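Local coordinates for alanine racemase (Oenococcus oeni PSU-1, PDB 3HUR), which belongs to the alanine racemase family, whose members join an N-terminal TIM-barrel domain to a largely beta-stranded C-terminal domain, at residues Thr10-Asp15 against Ile370-Thr375; Gly47-Ala52 against Leu73-Ala78. All blocks are in the same frame, centred on the assembly; numbering follows the deposited sequence.

Contact 1: Thr10-Asp15 against Ile370-Thr375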
ATOM      1  N   THR A  10      -0.001  -4.825 -21.236  1.00 24.14           N
ATOM      2  CA  THR A  10       0.349  -3.464 -21.013  1.00 23.90           C
ATOM      3  C   THR A  10       1.843  -3.302 -21.238  1.00 24.02           C
ATOM      4  O   THR A  10       2.585  -4.262 -21.137  1.00 25.35           O
ATOM      5  CB  THR A  10      -0.007  -3.059 -19.588  1.00 24.06           C
ATOM      6  OG1 THR A  10       0.677  -3.915 -18.648  1.00 25.08           O
ATOM      7  CG2 THR A  10      -1.476  -3.114 -19.364  1.00 21.85           C
ATOM      8  N   TRP A  11       2.285  -2.093 -21.538  1.00 23.43           N
ATOM      9  CA  TRP A  11       3.691  -1.814 -21.716  1.00 23.10           C
ATOM     10  C   TRP A  11       3.977  -0.293 -21.701  1.00 22.80           C
ATOM     11  O   TRP A  11       3.053   0.520 -21.808  1.00 22.95           O
ATOM     12  CB  TRP A  11       4.169  -2.436 -23.027  1.00 22.95           C
ATOM     13  CG  TRP A  11       3.539  -1.881 -24.243  1.00 24.20           C
ATOM     14  CD1 TRP A  11       3.991  -0.848 -25.000  1.00 27.39           C
ATOM     15  CD2 TRP A  11       2.331  -2.345 -24.876  1.00 28.25           C
ATOM     16  NE1 TRP A  11       3.119  -0.613 -26.059  1.00 29.95           N
ATOM     17  CE2 TRP A  11       2.095  -1.518 -25.993  1.00 27.06           C
ATOM     18  CE3 TRP A  11       1.423  -3.379 -24.599  1.00 27.26           C
ATOM     19  CZ2 TRP A  11       1.027  -1.707 -26.833  1.00 28.84           C
ATOM     20  CZ3 TRP A  11       0.349  -3.536 -25.416  1.00 28.05           C
ATOM     21  CH2 TRP A  11       0.157  -2.718 -26.529  1.00 28.38           C
ATOM     22  N   VAL A  12       5.246   0.074 -21.550  1.00 22.97           N
ATOM     23  CA  VAL A  12       5.711   1.476 -21.629  1.00 22.68           C
ATOM     24  C   VAL A  12       6.343   1.632 -22.958  1.00 23.80           C
ATOM     25  O   VAL A  12       7.297   0.944 -23.265  1.00 23.32           O
ATOM     26  CB  VAL A  12       6.829   1.849 -20.639  1.00 22.59           C
ATOM     27  CG1 VAL A  12       7.251   3.330 -20.849  1.00 18.52           C
ATOM     28  CG2 VAL A  12       6.384   1.617 -19.220  1.00 23.03           C
ATOM     29  N   SER A  13       5.798   2.558 -23.733  1.00 25.24           N
ATOM     30  CA  SER A  13       6.212   2.794 -25.090  1.00 25.74           C
ATOM     31  C   SER A  13       7.140   4.022 -25.060  1.00 26.53           C
ATOM     32  O   SER A  13       6.750   5.073 -24.582  1.00 26.64           O
ATOM     33  CB  SER A  13       4.965   3.070 -25.926  1.00 25.25           C
ATOM     34  OG  SER A  13       5.356   3.444 -27.215  1.00 27.30           O
ATOM     35  N   VAL A  14       8.336   3.870 -25.595  1.00 27.10           N
ATOM     36  CA  VAL A  14       9.387   4.852 -25.532  1.00 28.01           C
ATOM     37  C   VAL A  14       9.813   5.260 -26.964  1.00 29.70           C
ATOM     38  O   VAL A  14      10.364   4.460 -27.718  1.00 31.37           O
ATOM     39  CB  VAL A  14      10.632   4.266 -24.835  1.00 28.09           C
ATOM     40  CG1 VAL A  14      11.749   5.304 -24.831  1.00 26.93           C
ATOM     41  CG2 VAL A  14      10.309   3.754 -23.420  1.00 25.34           C
ATOM     42  N   ASP A  15       9.556   6.497 -27.336  1.00 30.42           N
ATOM     43  CA  ASP A  15       9.859   6.966 -28.675  1.00 30.97           C
ATOM     44  C   ASP A  15      11.268   7.576 -28.736  1.00 31.29           C
ATOM     45  O   ASP A  15      11.512   8.691 -28.229  1.00 30.92           O
ATOM     46  CB  ASP A  15       8.819   8.002 -29.056  1.00 31.40           C
ATOM     47  CG  ASP A  15       9.204   8.770 -30.268  1.00 31.92           C
ATOM     48  OD1 ASP A  15      10.325   8.540 -30.771  1.00 31.74           O
ATOM     49  OD2 ASP A  15       8.392   9.612 -30.689  1.00 33.22           O
ATOM     50  N   ILE A 370       6.415  -3.765 -15.973  1.00 28.16           N
ATOM     51  CA  ILE A 370       6.085  -3.972 -17.396  1.00 27.85           C
ATOM     52  C   ILE A 370       7.247  -3.604 -18.367  1.00 28.39           C
ATOM     53  O   ILE A 370       8.145  -2.863 -18.030  1.00 28.42           O
ATOM     54  CB  ILE A 370       4.753  -3.255 -17.809  1.00 27.35           C
ATOM     55  CG1 ILE A 370       4.936  -1.762 -18.003  1.00 27.67           C
ATOM     56  CG2 ILE A 370       3.679  -3.475 -16.785  1.00 27.42           C
ATOM     57  CD1 ILE A 370       3.596  -1.020 -18.284  1.00 24.58           C
ATOM     58  N   LYS A 371       7.205  -4.146 -19.574  1.00 28.51           N
ATOM     59  CA  LYS A 371       8.308  -4.096 -20.476  1.00 28.59           C
ATOM     60  C   LYS A 371       8.348  -2.751 -21.169  1.00 28.56           C
ATOM     61  O   LYS A 371       7.313  -2.127 -21.402  1.00 29.08           O
ATOM     62  CB  LYS A 371       8.162  -5.202 -21.521  1.00 28.94           C
ATOM     63  CG  LYS A 371       9.277  -5.235 -22.569  1.00 31.05           C
ATOM     64  CD  LYS A 371       9.978  -6.570 -22.593  1.00 36.19           C
ATOM     65  CE  LYS A 371      11.040  -6.657 -23.704  1.00 38.36           C
ATOM     66  NZ  LYS A 371      11.944  -7.811 -23.387  1.00 41.49           N
ATOM     67  N   ARG A 372       9.546  -2.340 -21.531  1.00 28.02           N
ATOM     68  CA  ARG A 372       9.732  -1.172 -22.327  1.00 28.80           C
ATOM     69  C   ARG A 372       9.747  -1.592 -23.796  1.00 30.00           C
ATOM     70  O   ARG A 372      10.524  -2.453 -24.159  1.00 30.66           O
ATOM     71  CB  ARG A 372      11.042  -0.484 -21.931  1.00 28.23           C
ATOM     72  CG  ARG A 372      10.914   0.468 -20.776  1.00 26.75           C
ATOM     73  CD  ARG A 372      10.350  -0.139 -19.531  1.00 26.81           C
ATOM     74  NE  ARG A 372      10.417   0.840 -18.452  1.00 29.24           N
ATOM     75  CZ  ARG A 372       9.627   0.904 -17.373  1.00 28.68           C
ATOM     76  NH1 ARG A 372       8.684   0.025 -17.128  1.00 27.22           N
ATOM     77  NH2 ARG A 372       9.816   1.881 -16.506  1.00 29.57           N
ATOM     78  N   ILE A 373       8.874  -0.977 -24.607  1.00 30.68           N
ATOM     79  CA  ILE A 373       8.813  -1.166 -26.038  1.00 31.08           C
ATOM     80  C   ILE A 373       9.297   0.116 -26.770  1.00 31.83           C
ATOM     81  O   ILE A 373       8.894   1.224 -26.430  1.00 31.27           O
ATOM     82  CB  ILE A 373       7.358  -1.494 -26.457  1.00 31.56           C
ATOM     83  CG1 ILE A 373       6.876  -2.807 -25.760  1.00 33.05           C
ATOM     84  CG2 ILE A 373       7.199  -1.614 -27.986  1.00 29.40           C
ATOM     85  CD1 ILE A 373       7.825  -4.007 -25.836  1.00 29.07           C
ATOM     86  N   TYR A 374      10.144  -0.034 -27.779  1.00 31.86           N
ATOM     87  CA  TYR A 374      10.675   1.134 -28.465  1.00 32.37           C
ATOM     88  C   TYR A 374      10.001   1.334 -29.808  1.00 33.96           C
ATOM     89  O   TYR A 374       9.971   0.422 -30.628  1.00 34.04           O
ATOM     90  CB  TYR A 374      12.199   1.011 -28.571  1.00 31.00           C
ATOM     91  CG  TYR A 374      12.786   0.846 -27.207  1.00 28.48           C
ATOM     92  CD1 TYR A 374      13.003  -0.417 -26.656  1.00 25.77           C
ATOM     93  CD2 TYR A 374      13.040   1.958 -26.414  1.00 26.71           C
ATOM     94  CE1 TYR A 374      13.489  -0.561 -25.343  1.00 24.96           C
ATOM     95  CE2 TYR A 374      13.542   1.833 -25.128  1.00 24.43           C
ATOM     96  CZ  TYR A 374      13.753   0.603 -24.591  1.00 25.14           C
ATOM     97  OH  TYR A 374      14.224   0.566 -23.316  1.00 25.13           O
ATOM     98  N   THR A 375       9.480   2.534 -30.038  1.00 36.27           N
ATOM     99  CA  THR A 375       8.831   2.879 -31.327  1.00 37.82           C
ATOM    100  C   THR A 375       9.618   3.921 -32.078  1.00 38.55           C
ATOM    101  O   THR A 375      10.498   4.543 -31.508  1.00 38.80           O
ATOM    102  CB  THR A 375       7.468   3.528 -31.123  1.00 38.03           C
ATOM    103  OG1 THR A 375       7.659   4.787 -30.472  1.00 38.46           O
ATOM    104  CG2 THR A 375       6.542   2.638 -30.277  1.00 38.41           C
TER

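Contact 2: Gly47-Ala52 against Leu73-Ala78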
ATOM      1  N   GLY A  47      15.609   2.886 -20.353  1.00 28.34           N
ATOM      2  CA  GLY A  47      16.513   1.969 -21.038  1.00 27.53           C
ATOM      3  C   GLY A  47      17.768   2.670 -21.510  1.00 26.93           C
ATOM      4  O   GLY A  47      17.762   3.384 -22.459  1.00 26.82           O
ATOM      5  N   ALA A  48      18.870   2.446 -20.846  1.00 27.15           N
ATOM      6  CA  ALA A  48      20.063   3.232 -21.134  1.00 27.34           C
ATOM      7  C   ALA A  48      20.660   2.845 -22.495  1.00 27.16           C
ATOM      8  O   ALA A  48      21.058   3.674 -23.282  1.00 28.24           O
ATOM      9  CB  ALA A  48      21.055   3.074 -20.023  1.00 25.88           C
ATOM     10  N   ILE A  49      20.699   1.571 -22.783  1.00 27.43           N
ATOM     11  CA  ILE A  49      21.293   1.101 -24.014  1.00 27.21           C
ATOM     12  C   ILE A  49      20.598   1.643 -25.256  1.00 27.90           C
ATOM     13  O   ILE A  49      21.248   2.308 -26.035  1.00 28.77           O
ATOM     14  CB  ILE A  49      21.318  -0.403 -24.007  1.00 27.15           C
ATOM     15  CG1 ILE A  49      22.106  -0.847 -22.801  1.00 27.81           C
ATOM     16  CG2 ILE A  49      21.905  -0.964 -25.269  1.00 26.27           C
ATOM     17  CD1 ILE A  49      23.081  -1.880 -23.062  1.00 30.61           C
ATOM     18  N   PRO A  50      19.283   1.383 -25.438  1.00 27.54           N
ATOM     19  CA  PRO A  50      18.554   1.933 -26.567  1.00 27.49           C
ATOM     20  C   PRO A  50      18.633   3.454 -26.654  1.00 27.39           C
ATOM     21  O   PRO A  50      18.772   3.989 -27.738  1.00 26.87           O
ATOM     22  CB  PRO A  50      17.107   1.480 -26.333  1.00 27.01           C
ATOM     23  CG  PRO A  50      17.119   0.652 -25.142  1.00 27.51           C
ATOM     24  CD  PRO A  50      18.496   0.367 -24.739  1.00 27.68           C
ATOM     25  N   LEU A  51      18.517   4.133 -25.519  1.00 27.05           N
ATOM     26  CA  LEU A  51      18.699   5.588 -25.484  1.00 26.85           C
ATOM     27  C   LEU A  51      20.140   5.973 -25.985  1.00 26.55           C
ATOM     28  O   LEU A  51      20.288   6.728 -26.923  1.00 24.93           O
ATOM     29  CB  LEU A  51      18.405   6.127 -24.074  1.00 26.56           C
ATOM     30  CG  LEU A  51      16.930   6.316 -23.666  1.00 25.32           C
ATOM     31  CD1 LEU A  51      16.827   6.645 -22.182  1.00 22.34           C
ATOM     32  CD2 LEU A  51      16.229   7.362 -24.508  1.00 23.19           C
ATOM     33  N   ALA A  52      21.163   5.363 -25.411  1.00 26.89           N
ATOM     34  CA  ALA A  52      22.526   5.602 -25.852  1.00 28.32           C
ATOM     35  C   ALA A  52      22.752   5.317 -27.338  1.00 29.40           C
ATOM     36  O   ALA A  52      23.339   6.142 -28.023  1.00 31.36           O
ATOM     37  CB  ALA A  52      23.476   4.835 -25.043  1.00 27.77           C
ATOM     38  N   LEU A  73      30.586  -0.760 -18.722  1.00 30.45           N
ATOM     39  CA  LEU A  73      30.987  -2.032 -19.336  1.00 31.48           C
ATOM     40  C   LEU A  73      29.894  -2.644 -20.219  1.00 31.81           C
ATOM     41  O   LEU A  73      30.180  -3.041 -21.328  1.00 31.98           O
ATOM     42  CB  LEU A  73      31.477  -3.017 -18.257  1.00 31.48           C
ATOM     43  CG  LEU A  73      32.712  -2.497 -17.469  1.00 33.09           C
ATOM     44  CD1 LEU A  73      33.377  -3.540 -16.585  1.00 33.08           C
ATOM     45  CD2 LEU A  73      33.755  -1.919 -18.366  1.00 30.95           C
ATOM     46  N   GLU A  74      28.645  -2.633 -19.763  1.00 32.51           N
ATOM     47  CA  GLU A  74      27.537  -3.106 -20.563  1.00 33.38           C
ATOM     48  C   GLU A  74      27.304  -2.289 -21.794  1.00 32.48           C
ATOM     49  O   GLU A  74      26.962  -2.805 -22.834  1.00 33.55           O
ATOM     50  CB  GLU A  74      26.218  -3.040 -19.769  1.00 35.02           C
ATOM     51  CG  GLU A  74      25.934  -4.122 -18.712  1.00 38.92           C
ATOM     52  CD  GLU A  74      24.602  -3.830 -17.950  1.00 44.67           C
ATOM     53  OE1 GLU A  74      23.460  -4.126 -18.453  1.00 47.93           O
ATOM     54  OE2 GLU A  74      24.720  -3.254 -16.863  1.00 44.27           O
ATOM     55  N   LEU A  75      27.334  -0.985 -21.655  1.00 32.63           N
ATOM     56  CA  LEU A  75      27.222  -0.116 -22.804  1.00 32.34           C
ATOM     57  C   LEU A  75      28.336  -0.480 -23.825  1.00 32.97           C
ATOM     58  O   LEU A  75      28.094  -0.544 -25.033  1.00 32.21           O
ATOM     59  CB  LEU A  75      27.300   1.350 -22.349  1.00 32.15           C
ATOM     60  CG  LEU A  75      26.065   2.002 -21.667  1.00 30.86           C
ATOM     61  CD1 LEU A  75      26.421   3.341 -20.982  1.00 28.46           C
ATOM     62  CD2 LEU A  75      24.976   2.265 -22.719  1.00 28.71           C
ATOM     63  N   ARG A  76      29.541  -0.768 -23.338  1.00 33.95           N
ATOM     64  CA  ARG A  76      30.663  -1.086 -24.243  1.00 35.70           C
ATOM     65  C   ARG A  76      30.386  -2.368 -24.994  1.00 37.10           C
ATOM     66  O   ARG A  76      30.517  -2.412 -26.205  1.00 36.94           O
ATOM     67  CB  ARG A  76      32.002  -1.195 -23.494  1.00 35.20           C
ATOM     68  CG  ARG A  76      32.550   0.122 -23.044  1.00 35.10           C
ATOM     69  CD  ARG A  76      32.971   0.970 -24.246  1.00 34.86           C
ATOM     70  NE  ARG A  76      33.525   2.268 -23.832  1.00 31.01           N
ATOM     71  CZ  ARG A  76      33.229   3.408 -24.420  1.00 29.83           C
ATOM     72  NH1 ARG A  76      32.389   3.434 -25.429  1.00 33.00           N
ATOM     73  NH2 ARG A  76      33.730   4.539 -23.986  1.00 33.24           N
ATOM     74  N   GLN A  77      29.973  -3.398 -24.251  1.00 38.79           N
ATOM     75  CA  GLN A  77      29.471  -4.622 -24.831  1.00 39.92           C
ATOM     76  C   GLN A  77      28.406  -4.403 -25.887  1.00 39.48           C
ATOM     77  O   GLN A  77      28.317  -5.200 -26.815  1.00 39.56           O
ATOM     78  CB  GLN A  77      28.833  -5.507 -23.775  1.00 40.81           C
ATOM     79  CG  GLN A  77      29.779  -6.357 -22.967  1.00 44.49           C
ATOM     80  CD  GLN A  77      29.056  -7.564 -22.350  1.00 48.36           C
ATOM     81  OE1 GLN A  77      27.821  -7.537 -22.132  1.00 51.59           O
ATOM     82  NE2 GLN A  77      29.816  -8.620 -22.069  1.00 46.03           N
ATOM     83  N   ALA A  78      27.560  -3.384 -25.735  1.00 39.10           N
ATOM     84  CA  ALA A  78      26.477  -3.149 -26.714  1.00 38.52           C
ATOM     85  C   ALA A  78      26.927  -2.335 -27.906  1.00 39.03           C
ATOM     86  O   ALA A  78      26.086  -1.890 -28.696  1.00 38.39           O
ATOM     87  CB  ALA A  78      25.307  -2.508 -26.058  1.00 37.86           C
TER

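Contact 1: Thr10-Asp15 against Ile370-Thr375
Thr10 sets its OG1 3.6 Å from CG2 of Ile370, the two side chains crossing at about a right angle. The other branch of the isoleucine leans on the chain just beyond: with CG1 lodged between its own backbone N and carbonyl carbon (chi1 77°), CD1 comes to 3.5 Å from C of Trp11. The indole of Trp11 meets a different isoleucine, CD1 of the ring lying 3.6 Å from CG1 of Ile373 in an oblique approach. Val12 uses both its backbone N and its O. Its N gives a bond of 3.0 Å to O of Lys371, and its O takes one of 2.8 Å from N of Ile373. Val12 also lays CG2 over one face of the Arg372 guanidinium, 3.5 Å from NH1 and toward the rim. The arginine chain bends at chi2 (56°) and returns NH1 to O of Ile370; further bonds to the carbonyls of Leu366, Ala367 and Gly45 hold the group's orientation. Ser13 turns its backbone bonds to Ser252 of the neighbouring strand, while its OG touches CG2 of Thr375. Val14 resumes the pairing: its N bonds O of Ile373 at 2.8 Å, and its O accepts N of Thr375 from well above the carbonyl plane. Its CB rests 3.7 Å from CD2 of Tyr374, whose OH bonds O of Leu46. Asp15 meets Thr375 OG1 through CB, but spends OD1 on Ala18 N, as N-cap of helix 16-30. The result is a parallel strand pair in the mixed sheet of the C-terminal beta domain, which, as in other alanine racemases, takes in a strand from the start of the chain.

Contact 2: Gly47-Ala52 against Leu73-Ala78
Ile49 reaches from one helix to the next, meeting Leu75, Glu74 and Ala78 on its way out. Its CB stays back, 4.7 Å from CD2 of Leu75, and there the side chain divides. The CG2 branch packs on the methyl of Ala78, its carbon 3.8 Å from Ala78 CB. CG1 leaves anti to the carbonyl carbon (chi1 -58°), a course that carries it past the leucine, 4.2 Å from its CD2. At the tip, CD1 settles against the same alanine, 3.8 Å from Ala78 CB, and also lies 4.0 Å from O of Glu74. It is the torsion about CG1, off the staggered values (chi2 -134°), that lets this one methyl reach both. Ala78 CB is thus gripped by both ends of the forked side chain, just where helix 69-77 runs out.

Leu75 answers from the opposite helix through one branch. Its CD2 sits against the backbone of Ile49 and reaches Ala52 CB at 3.8 Å; the small alanine one turn further on lets the leucine come close to helix 48-57. Leu64, Leu80 and Val66 of the same chain border this apolar patch, with no hydrogen bond crossing between the two segments. Glu74 meets Ile49 through its carbonyl O; its carboxylate forms a salt bridge with Lys371 of the second subunit.

The short helical segments cross at -55° with their axes 10.3 Å apart at closest approach, so side chains do the bridging. Helices 48-57 and 69-77 follow the adjacent parallel strands 34-38 and 63-66, and their contact is that of neighbouring outer helices in a TIM barrel built of beta-alpha units.

After the short strand 4-6, strand 10-15 lays down the first half of contact 1, and the chain then runs through helix 16-30 into the barrel. Within it contact 2 closes a short loop, from 47-52 through strand 63-66 to 73-78, tying two successive beta-alpha units. Contact 1 closes only when the chain returns at 370-375, near its end, so contact 2 is nested inside that far larger loop. The centres lie about 17 Å apart, yet the two meet: CZ of Tyr374 lies 3.4 Å from CG of Pro50, joining the beta domain to the barrel. Both also touch the second subunit.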